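Local structure of glycerol kinase, putative (Plasmodium falciparum, 2W40) at residues Lys38-Lys41 / Pro42-Glu46; Pro49-Ile52 / Met53-Tyr57; Phe373-Glu376 / Arg377-Val381; Trp492-Ala495 / Val496-Leu500. The protein probably catalyses the ATP-dependent phosphorylation of glycerol to sn-glycerol 3-phosphate, as an FGGY-family kinase of the sugar kinase/Hsp70/actin superfamily. One frame throughout, in Å; residues are numbered along the deposited sequence. Where two conformers were deposited one is given.

Contact 1: residues Lys38-Lys41 / Pro42-Glu46; sequences KCLK and PGWYE. With EDO (1,2-ethanediol), chain B; EDO (1,2-ethanediol), chain D.
With CG anti to the carbonyl carbon in both Lys41 (chi1 -56°) and Trp44 (chi1 -75°), the two side chains run side by side from a type II beta turn, Lys41 to Trp44, in the loop between strands 27-34 and 46-47. Lys41 CD sits over the centre of the indole six-membered ring, 3.7 Å from its centroid, as a CH-pi contact. Bends at chi3 and chi4 carry NZ over the same ring, 4.2 Å from the centroid and 27° off the normal, which is cation-pi geometry. The turn is closed by Trp44 N to Lys41 O, 2.9 Å, and Gly43 takes its third position with a positive phi. Further from the turn, Lys38 and Glu46 form an antiparallel hydrogen-bonded pair: Lys38 N to Glu46 O is 2.9 Å and Glu46 N to Lys38 O is 2.8 Å. The Glu46 carboxylate also meets Arg109 in a salt bridge, and Asn374 ND2 of the second subunit donates to Cys39 O. Tyr45, whose hydroxyl bonds Gln37, turns one ring face to a sulfur: Cys39 SG lies 3.9 Å from the ring centroid, offset toward the rim, with Tyr45 CD1 its nearest ring atom at 3.6 Å.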
loop_
_atom_site.group_PDB
_atom_site.type_symbol
_atom_site.label_atom_id
_atom_site.label_comp_id
_atom_site.label_asym_id
_atom_site.label_seq_id
_atom_site.Cartn_x
_atom_site.Cartn_y
_atom_site.Cartn_z
ATOM N N LYS C 38 -1.971 19.763 -7.994
ATOM C CA LYS C 38 -0.552 19.862 -7.784
ATOM C C LYS C 38 -0.180 19.454 -6.352
ATOM O O LYS C 38 -0.459 20.190 -5.369
ATOM C CB LYS C 38 -0.103 21.267 -8.020
ATOM C CG LYS C 38 -0.402 21.860 -9.366
ATOM C CD LYS C 38 -0.173 23.398 -9.413
ATOM C CE LYS C 38 -0.541 24.037 -10.705
ATOM N NZ LYS C 38 0.519 23.855 -11.694
ATOM N N CYS C 39 0.565 18.344 -6.247
ATOM C CA CYS C 39 1.039 17.822 -4.934
ATOM C C CYS C 39 2.549 17.631 -5.025
ATOM O O CYS C 39 3.004 16.462 -5.159
ATOM C CB CYS C 39 0.329 16.539 -4.546
ATOM S SG CYS C 39 -1.515 16.594 -4.617
ATOM N N LEU C 40 3.241 18.782 -4.937
ATOM C CA LEU C 40 4.711 19.058 -5.152
ATOM C C LEU C 40 5.580 18.357 -4.124
ATOM O O LEU C 40 6.728 17.931 -4.376
ATOM C CB LEU C 40 5.037 20.597 -5.019
ATOM C CG LEU C 40 6.444 21.151 -5.427
ATOM C CD1 LEU C 40 6.941 20.628 -6.723
ATOM C CD2 LEU C 40 6.441 22.740 -5.493
ATOM N N LYS C 41 5.078 18.374 -2.891
ATOM C CA LYS C 41 5.816 17.978 -1.718
ATOM C C LYS C 41 4.837 17.318 -0.763
ATOM O O LYS C 41 3.644 17.619 -0.842
ATOM C CB LYS C 41 6.398 19.228 -1.062
ATOM C CG LYS C 41 7.249 19.967 -2.105
ATOM C CD LYS C 41 7.526 21.424 -1.839
ATOM C CE LYS C 41 8.045 21.601 -0.530
ATOM N NZ LYS C 41 8.996 22.761 -0.778
ATOM N N PRO C 42 5.314 16.474 0.181
ATOM C CA PRO C 42 4.366 15.885 1.136
ATOM C C PRO C 42 3.548 16.955 1.868
ATOM O O PRO C 42 4.085 17.927 2.428
ATOM C CB PRO C 42 5.238 15.047 2.084
ATOM C CG PRO C 42 6.344 14.701 1.210
ATOM C CD PRO C 42 6.664 15.905 0.399
ATOM N N GLY C 43 2.230 16.842 1.717
ATOM C CA GLY C 43 1.345 17.764 2.419
ATOM C C GLY C 43 0.921 18.975 1.573
ATOM O O GLY C 43 -0.134 19.561 1.867
ATOM N N TRP C 44 1.588 19.259 0.439
ATOM C CA TRP C 44 1.221 20.432 -0.346
ATOM C C TRP C 44 0.148 19.999 -1.337
ATOM O O TRP C 44 0.209 18.898 -1.918
ATOM C CB TRP C 44 2.416 20.921 -1.137
ATOM C CG TRP C 44 3.419 21.623 -0.290
ATOM C CD1 TRP C 44 3.698 21.387 1.038
ATOM C CD2 TRP C 44 4.135 22.779 -0.655
ATOM N NE1 TRP C 44 4.643 22.299 1.484
ATOM C CE2 TRP C 44 4.899 23.181 0.475
ATOM C CE3 TRP C 44 4.241 23.535 -1.831
ATOM C CZ2 TRP C 44 5.712 24.288 0.439
ATOM C CZ3 TRP C 44 5.107 24.619 -1.859
ATOM C CH2 TRP C 44 5.801 25.001 -0.708
ATOM N N TYR C 45 -0.830 20.888 -1.551
ATOM C CA TYR C 45 -1.924 20.651 -2.479
ATOM C C TYR C 45 -2.359 22.025 -2.981
ATOM O O TYR C 45 -2.900 22.851 -2.235
ATOM C CB TYR C 45 -3.072 19.923 -1.809
ATOM C CG TYR C 45 -3.942 19.081 -2.711
ATOM C CD1 TYR C 45 -4.213 17.726 -2.480
ATOM C CD2 TYR C 45 -4.534 19.666 -3.825
ATOM C CE1 TYR C 45 -5.156 17.006 -3.304
ATOM C CE2 TYR C 45 -5.429 19.000 -4.656
ATOM C CZ TYR C 45 -5.752 17.660 -4.371
ATOM O OH TYR C 45 -6.591 16.954 -5.131
ATOM N N GLU C 46 -2.090 22.239 -4.284
ATOM C CA GLU C 46 -2.387 23.483 -4.946
ATOM C C GLU C 46 -3.159 23.310 -6.284
ATOM O O GLU C 46 -3.121 22.245 -6.971
ATOM C CB GLU C 46 -1.080 24.199 -5.274
ATOM C CG GLU C 46 -0.242 24.525 -4.061
ATOM C CD GLU C 46 1.108 25.247 -4.295
ATOM O OE1 GLU C 46 1.504 25.527 -5.427
ATOM O OE2 GLU C 46 1.782 25.484 -3.272
HETATM C C1 EDO B . -0.457 16.712 -0.563
HETATM O O1 EDO B . 0.769 15.740 -0.396
HETATM C C2 EDO B . -1.840 16.742 0.241
HETATM O O2 EDO B . -2.257 17.392 1.528
HETATM C C1 EDO D . 6.021 27.507 -4.740
HETATM O O1 EDO D . 6.089 27.702 -3.225
HETATM C C2 EDO D . 5.068 26.599 -5.624
HETATM O O2 EDO D . 3.684 27.094 -6.003
#

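Contact 2: residues Pro49-Ile52 / Met53-Tyr57; sequences PIEI and MTNLY
Ile50 O receives the backbone N-H of Thr54 at 2.8 Å, an almost straight bond of 173°. The Thr54 hydroxyl, brought back over the preceding turn with OG1 beside its own backbone N (chi1 -64°), lies 3.0 Å from the same Ile50 O, though that proton has another acceptor within reach. This is the first part of helix 49-70, and the i to i+4 ladder continues with Asn55 N to Glu51 O and Leu56 N to Ile52 O, both 3.0 Å. Met53 N to Pro49 O is longer, 3.2 Å; Pro49 O is shared with Trp170 NE1. Glu51 and Asn55 extend side by side, their carboxylate and amide planes 73° apart. A water lies 2.6 Å from Glu51 OE2 and makes a weak bond to Asn55 ND2, a tenuous link between the two polar ends at best. Asp48 OD1 accepts from Ile50 N and Glu51 N at the helix start. The buried Ile52 and Leu56 pack on strands 3-11 and 15-21 of the N-terminal domain sheet, while Met53 rests on helix 167-176.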
loop_
_atom_site.group_PDB
_atom_site.type_symbol
_atom_site.label_atom_id
_atom_site.label_comp_id
_atom_site.label_asym_id
_atom_site.label_seq_id
_atom_site.Cartn_x
_atom_site.Cartn_y
_atom_site.Cartn_z
ATOM N N PRO C 49 -4.976 28.971 -10.382
ATOM C CA PRO C 49 -6.252 29.715 -10.516
ATOM C C PRO C 49 -6.609 30.187 -11.914
ATOM O O PRO C 49 -7.791 30.418 -12.172
ATOM C CB PRO C 49 -6.072 30.950 -9.577
ATOM C CG PRO C 49 -4.862 30.768 -8.963
ATOM C CD PRO C 49 -4.028 29.761 -9.583
ATOM N N ILE C 50 -5.594 30.420 -12.751
ATOM C CA ILE C 50 -5.794 30.837 -14.090
ATOM C C ILE C 50 -6.257 29.653 -14.928
ATOM O O ILE C 50 -7.202 29.777 -15.757
ATOM C CB ILE C 50 -4.535 31.567 -14.621
ATOM C CG1 ILE C 50 -4.354 32.852 -13.791
ATOM C CG2 ILE C 50 -4.659 31.803 -16.130
ATOM C CD1 ILE C 50 -3.043 33.497 -14.045
ATOM N N GLU C 51 -5.731 28.466 -14.649
ATOM C CA GLU C 51 -6.215 27.258 -15.344
ATOM C C GLU C 51 -7.684 27.078 -15.047
ATOM O O GLU C 51 -8.443 26.729 -15.949
ATOM C CB GLU C 51 -5.428 26.042 -14.952
ATOM C CG GLU C 51 -5.790 24.743 -15.631
ATOM C CD GLU C 51 -5.106 23.512 -15.069
ATOM O OE1 GLU C 51 -4.396 23.570 -14.024
ATOM O OE2 GLU C 51 -5.365 22.433 -15.678
ATOM N N ILE C 52 -8.084 27.189 -13.785
ATOM C CA ILE C 52 -9.482 27.090 -13.494
ATOM C C ILE C 52 -10.331 28.095 -14.318
ATOM O O ILE C 52 -11.411 27.722 -14.817
ATOM C CB ILE C 52 -9.704 27.252 -11.962
ATOM C CG1 ILE C 52 -9.134 25.997 -11.256
ATOM C CG2 ILE C 52 -11.261 27.468 -11.647
ATOM C CD1 ILE C 52 -9.131 26.125 -9.744
ATOM N N MET C 53 -9.955 29.374 -14.314
ATOM C CA MET C 53 -10.731 30.327 -15.075
ATOM C C MET C 53 -10.789 30.009 -16.572
ATOM O O MET C 53 -11.872 30.150 -17.215
ATOM C CB MET C 53 -10.225 31.738 -14.893
ATOM C CG MET C 53 -10.501 32.326 -13.592
ATOM S SD MET C 53 -12.250 32.337 -13.040
ATOM C CE MET C 53 -13.211 32.997 -14.286
ATOM N N THR C 54 -9.634 29.680 -17.152
ATOM C CA THR C 54 -9.606 29.358 -18.568
ATOM C C THR C 54 -10.583 28.214 -18.865
ATOM O O THR C 54 -11.363 28.248 -19.832
ATOM C CB THR C 54 -8.175 29.002 -18.960
ATOM O OG1 THR C 54 -7.380 30.202 -18.750
ATOM C CG2 THR C 54 -8.149 28.542 -20.436
ATOM N N ASN C 55 -10.522 27.190 -18.042
ATOM C CA ASN C 55 -11.421 26.036 -18.204
ATOM C C ASN C 55 -12.890 26.471 -18.095
ATOM O O ASN C 55 -13.734 26.075 -18.898
ATOM C CB ASN C 55 -11.129 25.000 -17.143
ATOM C CG ASN C 55 -9.881 24.206 -17.423
ATOM O OD1 ASN C 55 -9.245 24.402 -18.495
ATOM N ND2 ASN C 55 -9.481 23.402 -16.475
ATOM N N LEU C 56 -13.202 27.310 -17.128
ATOM C CA LEU C 56 -14.526 27.836 -16.971
ATOM C C LEU C 56 -14.987 28.536 -18.189
ATOM O O LEU C 56 -16.059 28.273 -18.677
ATOM C CB LEU C 56 -14.624 28.717 -15.742
ATOM C CG LEU C 56 -16.075 29.222 -15.535
ATOM C CD1 LEU C 56 -17.176 28.203 -15.383
ATOM C CD2 LEU C 56 -16.095 30.230 -14.338
ATOM N N TYR C 57 -14.181 29.484 -18.704
ATOM C CA TYR C 57 -14.579 30.298 -19.893
ATOM C C TYR C 57 -14.875 29.388 -21.065
ATOM O O TYR C 57 -15.874 29.544 -21.747
ATOM C CB TYR C 57 -13.487 31.304 -20.217
ATOM C CG TYR C 57 -13.356 32.463 -19.210
ATOM C CD1 TYR C 57 -14.451 32.975 -18.556
ATOM C CD2 TYR C 57 -12.115 33.002 -18.940
ATOM C CE1 TYR C 57 -14.296 34.067 -17.636
ATOM C CE2 TYR C 57 -11.929 34.018 -18.084
ATOM C CZ TYR C 57 -12.995 34.590 -17.439
ATOM O OH TYR C 57 -12.794 35.654 -16.605
HETATM O O HOH W 1 -6.688 22.323 -17.891
#

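Contact 3: residues Phe373-Glu376 / Arg377-Val381; sequences FNTE and RSHIV. With EDO (1,2-ethanediol), chain J.
The contact is the N-terminal start of helix 377-403, with Glu376 at the N-cap position and the loop from strand 366-371 leading into it. Glu376 O meets the first turn through two weak bonds, from His379 N at 3.0 Å with an N-H...O angle of only 126°, and from Ile380 N at 3.3 Å but straighter, 159°. The Glu376 side chain does not reach the helix N-H groups directly. With CG beside its backbone N, it extends so that OE1 accepts from a water at 2.8 Å, and that water accepts in turn from Ser378 N at 3.1 Å. A carboxylate linked by water to the first turn would probably be favoured by the helix dipole. His379, meanwhile, folds back toward the loop: its CD2 edge meets Glu376 N in the ring plane at 3.0 Å, and Glu376 CB lies 3.7 Å from the same carbon. The imidazole and carboxylate planes stand 86° apart. His379 ND1 has a weak bond to Asn342 O. Thr375 CG2 touches Ile380 CG1 at 3.9 Å, the two side chains crossing at about a right angle, while Thr375 OG1 bonds Thr372 N. Trp320 and Lys323 of the second subunit donate to Thr375 O, and an ethanediol bonded to Asn374 N also bonds Gly43 N and Trp44 O of that subunit. The arrangement is that of a helix N-cap at a strand-to-helix connection, with the cap side chain reaching the first turn through a water, placed at a subunit interface.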
loop_
_atom_site.group_PDB
_atom_site.type_symbol
_atom_site.label_atom_id
_atom_site.label_comp_id
_atom_site.label_asym_id
_atom_site.label_seq_id
_atom_site.Cartn_x
_atom_site.Cartn_y
_atom_site.Cartn_z
ATOM N N PHE C 373 0.726 -12.435 0.546
ATOM C CA PHE C 373 1.001 -12.666 -0.871
ATOM C C PHE C 373 -0.294 -12.856 -1.719
ATOM O O PHE C 373 -0.317 -12.592 -2.941
ATOM C CB PHE C 373 1.960 -13.781 -1.103
ATOM C CG PHE C 373 3.373 -13.474 -0.765
ATOM C CD1 PHE C 373 4.041 -12.442 -1.352
ATOM C CD2 PHE C 373 4.030 -14.263 0.176
ATOM C CE1 PHE C 373 5.407 -12.157 -1.000
ATOM C CE2 PHE C 373 5.363 -13.976 0.500
ATOM C CZ PHE C 373 6.044 -12.982 -0.099
ATOM N N ASN C 374 -1.355 -13.311 -1.053
ATOM C CA ASN C 374 -2.681 -13.449 -1.687
ATOM C C ASN C 374 -3.360 -12.102 -2.033
ATOM O O ASN C 374 -4.229 -12.030 -2.917
ATOM C CB ASN C 374 -3.548 -14.306 -0.787
ATOM C CG ASN C 374 -5.001 -14.417 -1.281
ATOM O OD1 ASN C 374 -5.861 -13.745 -0.712
ATOM N ND2 ASN C 374 -5.246 -15.163 -2.406
ATOM N N THR C 375 -2.957 -11.024 -1.303
ATOM C CA THR C 375 -3.565 -9.683 -1.485
ATOM C C THR C 375 -3.262 -9.181 -2.886
ATOM O O THR C 375 -2.150 -9.251 -3.360
ATOM C CB THR C 375 -3.031 -8.693 -0.439
ATOM O OG1 THR C 375 -3.228 -9.275 0.866
ATOM C CG2 THR C 375 -3.661 -7.247 -0.606
ATOM N N GLU C 376 -4.308 -8.626 -3.520
ATOM C CA GLU C 376 -4.272 -8.086 -4.848
ATOM C C GLU C 376 -4.708 -6.644 -4.813
ATOM O O GLU C 376 -5.258 -6.145 -3.823
ATOM C CB GLU C 376 -5.301 -8.776 -5.770
ATOM C CG GLU C 376 -5.170 -10.242 -5.815
ATOM C CD GLU C 376 -5.617 -10.813 -7.105
ATOM O OE1 GLU C 376 -6.183 -10.069 -7.980
ATOM O OE2 GLU C 376 -5.387 -12.014 -7.238
ATOM N N ARG C 377 -4.478 -5.964 -5.932
ATOM C CA ARG C 377 -4.946 -4.563 -6.102
ATOM C C ARG C 377 -6.385 -4.382 -5.661
ATOM O O ARG C 377 -6.747 -3.421 -4.950
ATOM C CB ARG C 377 -4.910 -4.158 -7.618
ATOM C CG ARG C 377 -3.674 -4.079 -8.197
ATOM C CD ARG C 377 -3.733 -3.434 -9.540
ATOM N NE ARG C 377 -4.447 -4.149 -10.607
ATOM C CZ ARG C 377 -4.900 -3.520 -11.684
ATOM N NH1 ARG C 377 -4.684 -2.197 -11.846
ATOM N NH2 ARG C 377 -5.534 -4.194 -12.670
ATOM N N SER C 378 -7.213 -5.302 -6.097
ATOM C CA SER C 378 -8.647 -5.296 -5.794
ATOM C C SER C 378 -8.923 -5.178 -4.295
ATOM O O SER C 378 -9.785 -4.422 -3.878
ATOM C CB SER C 378 -9.332 -6.553 -6.362
ATOM O OG SER C 378 -9.011 -7.737 -5.549
ATOM N N HIS C 379 -8.214 -5.936 -3.467
ATOM C CA HIS C 379 -8.442 -5.895 -2.044
ATOM C C HIS C 379 -8.032 -4.559 -1.442
ATOM O O HIS C 379 -8.669 -4.049 -0.511
ATOM C CB HIS C 379 -7.654 -7.002 -1.313
ATOM C CG HIS C 379 -7.861 -8.378 -1.834
ATOM N ND1 HIS C 379 -8.997 -9.135 -1.582
ATOM C CD2 HIS C 379 -7.015 -9.192 -2.481
ATOM C CE1 HIS C 379 -8.836 -10.352 -2.089
ATOM N NE2 HIS C 379 -7.642 -10.405 -2.645
ATOM N N ILE C 380 -6.966 -3.975 -1.974
ATOM C CA ILE C 380 -6.484 -2.642 -1.512
ATOM C C ILE C 380 -7.498 -1.562 -1.850
ATOM O O ILE C 380 -7.791 -0.704 -1.048
ATOM C CB ILE C 380 -5.070 -2.345 -2.075
ATOM C CG1 ILE C 380 -4.082 -3.454 -1.567
ATOM C CG2 ILE C 380 -4.664 -0.880 -1.849
ATOM C CD1 ILE C 380 -2.646 -3.442 -2.265
ATOM N N VAL C 381 -7.985 -1.609 -3.091
ATOM C CA VAL C 381 -9.074 -0.714 -3.537
ATOM C C VAL C 381 -10.310 -0.814 -2.643
ATOM O O VAL C 381 -10.803 0.217 -2.121
ATOM C CB VAL C 381 -9.393 -0.975 -5.061
ATOM C CG1 VAL C 381 -10.675 -0.177 -5.483
ATOM C CG2 VAL C 381 -8.190 -0.614 -5.863
HETATM C C1 EDO J . -0.470 -16.377 0.270
HETATM O O1 EDO J . -0.888 -15.390 1.034
HETATM C C2 EDO J . 0.893 -16.707 0.828
HETATM O O2 EDO J . 1.529 -17.025 -0.359
HETATM O O HOH W 2 -6.769 -7.355 -8.392
#

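Contact 4: residues Trp492-Ala495 / Val496-Leu500; sequences WNKA and VERTL
Trp492 and Val496, one helical turn apart, form the tight part of this contact, whereas Lys494, Glu497 and Arg498 carry long polar chains that scarcely meet. Val496 CG2 lies over one face of the indole, 3.4 Å from Trp492 CE2 and 3.7 Å from the centroid of the five-membered ring, 27° off its normal, a CH-pi contact displaced toward the ring's rim. The torsions explain it: Trp492 has CG anti to the backbone N (chi1 167°), which leads the indole toward the following turn, and Val496 holds CG2 beside its own N. Trp492 NE1 bonds Glu394, and Phe390 stacks on the indole, so helix 377-403 holds the ring as well. At the C-terminal end, Ala495 O is gripped twice by one residue, by Thr499 OG1 at 2.8 Å and by Thr499 N at 3.0 Å, the two donors arriving from opposite faces of the carbonyl plane. Thr499 OG1 has a further partner in Tyr369 OH. On the loose side Asn493 and Glu497 are exposed; Arg498 N bonds Lys494 O at 2.9 Å, but the charged ends, Lys494 NZ and Arg498 NH2, remain 5.4 Å apart. Arg498 NH1 meets Ile501 O of the second subunit, and Leu503 of that subunit partly covers Lys494 and Arg498. The pattern is that of an amphipathic terminal helix, 482-500, with i to i+4 backbone bonds, one flank against strands 347-349 and 366-371 and another at a subunit interface.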
loop_
_atom_site.group_PDB
_atom_site.type_symbol
_atom_site.label_atom_id
_atom_site.label_comp_id
_atom_site.label_asym_id
_atom_site.label_seq_id
_atom_site.Cartn_x
_atom_site.Cartn_y
_atom_site.Cartn_z
ATOM N N TRP C 492 -11.187 -1.957 12.303
ATOM C CA TRP C 492 -10.882 -0.616 11.886
ATOM C C TRP C 492 -10.217 0.199 12.990
ATOM O O TRP C 492 -9.154 0.854 12.858
ATOM C CB TRP C 492 -12.169 0.032 11.487
ATOM C CG TRP C 492 -12.067 1.526 11.310
ATOM C CD1 TRP C 492 -12.520 2.467 12.190
ATOM C CD2 TRP C 492 -11.407 2.251 10.259
ATOM N NE1 TRP C 492 -12.187 3.711 11.765
ATOM C CE2 TRP C 492 -11.576 3.609 10.548
ATOM C CE3 TRP C 492 -10.815 1.890 9.068
ATOM C CZ2 TRP C 492 -11.073 4.630 9.742
ATOM C CZ3 TRP C 492 -10.332 2.913 8.244
ATOM C CH2 TRP C 492 -10.509 4.250 8.576
ATOM N N ASN C 493 -10.834 0.088 14.137
ATOM C CA ASN C 493 -10.361 0.863 15.331
ATOM C C ASN C 493 -8.931 0.517 15.713
ATOM O O ASN C 493 -8.133 1.389 16.006
ATOM C CB ASN C 493 -11.249 0.606 16.531
ATOM C CG ASN C 493 -12.536 1.355 16.514
ATOM O OD1 ASN C 493 -12.689 2.352 15.788
ATOM N ND2 ASN C 493 -13.531 0.850 17.331
ATOM N N LYS C 494 -8.562 -0.739 15.605
ATOM C CA LYS C 494 -7.192 -1.155 15.949
ATOM C C LYS C 494 -6.211 -0.647 14.906
ATOM O O LYS C 494 -5.125 -0.201 15.232
ATOM C CB LYS C 494 -7.126 -2.645 16.065
ATOM C CG LYS C 494 -7.870 -3.130 17.261
ATOM C CD LYS C 494 -7.581 -4.522 17.627
ATOM C CE LYS C 494 -6.935 -5.389 16.519
ATOM N NZ LYS C 494 -7.926 -6.027 15.532
ATOM N N ALA C 495 -6.582 -0.671 13.614
ATOM C CA ALA C 495 -5.750 -0.098 12.525
ATOM C C ALA C 495 -5.618 1.405 12.697
ATOM O O ALA C 495 -4.529 1.931 12.627
ATOM C CB ALA C 495 -6.449 -0.385 11.210
ATOM N N VAL C 496 -6.669 2.120 13.070
ATOM C CA VAL C 496 -6.531 3.597 13.399
ATOM C C VAL C 496 -5.609 3.840 14.611
ATOM O O VAL C 496 -4.651 4.678 14.610
ATOM C CB VAL C 496 -7.879 4.268 13.563
ATOM C CG1 VAL C 496 -7.693 5.739 13.910
ATOM C CG2 VAL C 496 -8.678 4.133 12.264
ATOM N N GLU C 497 -5.739 2.990 15.591
ATOM C CA GLU C 497 -4.837 3.110 16.790
ATOM C C GLU C 497 -3.403 2.920 16.362
ATOM O O GLU C 497 -2.489 3.636 16.857
ATOM C CB GLU C 497 -5.261 2.105 17.864
ATOM C CG GLU C 497 -4.570 2.302 19.144
ATOM C CD GLU C 497 -5.161 1.426 20.263
ATOM O OE1 GLU C 497 -6.138 0.645 19.978
ATOM O OE2 GLU C 497 -4.596 1.536 21.399
ATOM N N ARG C 498 -3.111 1.882 15.558
ATOM C CA ARG C 498 -1.741 1.603 15.033
ATOM C C ARG C 498 -1.242 2.844 14.307
ATOM O O ARG C 498 -0.048 3.206 14.399
ATOM C CB ARG C 498 -1.634 0.408 14.056
ATOM C CG ARG C 498 -1.862 -0.892 14.621
ATOM C CD ARG C 498 -1.650 -1.945 13.590
ATOM N NE ARG C 498 -2.334 -3.114 14.098
ATOM C CZ ARG C 498 -1.894 -3.805 15.167
ATOM N NH1 ARG C 498 -0.660 -3.650 15.641
ATOM N NH2 ARG C 498 -2.628 -4.808 15.644
ATOM N N THR C 499 -2.105 3.475 13.545
ATOM C CA THR C 499 -1.726 4.627 12.714
ATOM C C THR C 499 -1.398 5.906 13.570
ATOM O O THR C 499 -0.622 6.777 13.192
ATOM C CB THR C 499 -2.895 4.930 11.753
ATOM O OG1 THR C 499 -3.146 3.745 10.994
ATOM C CG2 THR C 499 -2.575 6.166 10.825
ATOM N N LEU C 500 -2.048 6.015 14.708
ATOM C CA LEU C 500 -2.040 7.244 15.573
ATOM C C LEU C 500 -1.125 7.118 16.790
ATOM O O LEU C 500 -0.809 8.144 17.405
ATOM C CB LEU C 500 -3.475 7.565 16.010
ATOM C CG LEU C 500 -4.493 7.995 14.931
ATOM C CD1 LEU C 500 -5.817 8.331 15.581
ATOM C CD2 LEU C 500 -4.012 9.187 14.113
#

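How the contacts relate
Contacts 1 and 2 adjoin in sequence within the N-terminal FGGY domain, their centres about 20 Å apart, and they lie near the bound glycerol, which is about 7 Å from the side chain of Asn55 and about 10 Å from that of Tyr45. The Tyr45 side chain is also about 5 Å from that of Thr270, which binds ADP in another structure of this protein; none is bound here. Contacts 3 and 4, centres about 20 Å apart, sit away from these sites. Within one chain, contacts 1 and 3 are about 27 Å apart between centres, yet across the dimer contact 1 of one subunit meets contact 3 of the other. Contact 4 also touches the second subunit; contact 2 does not.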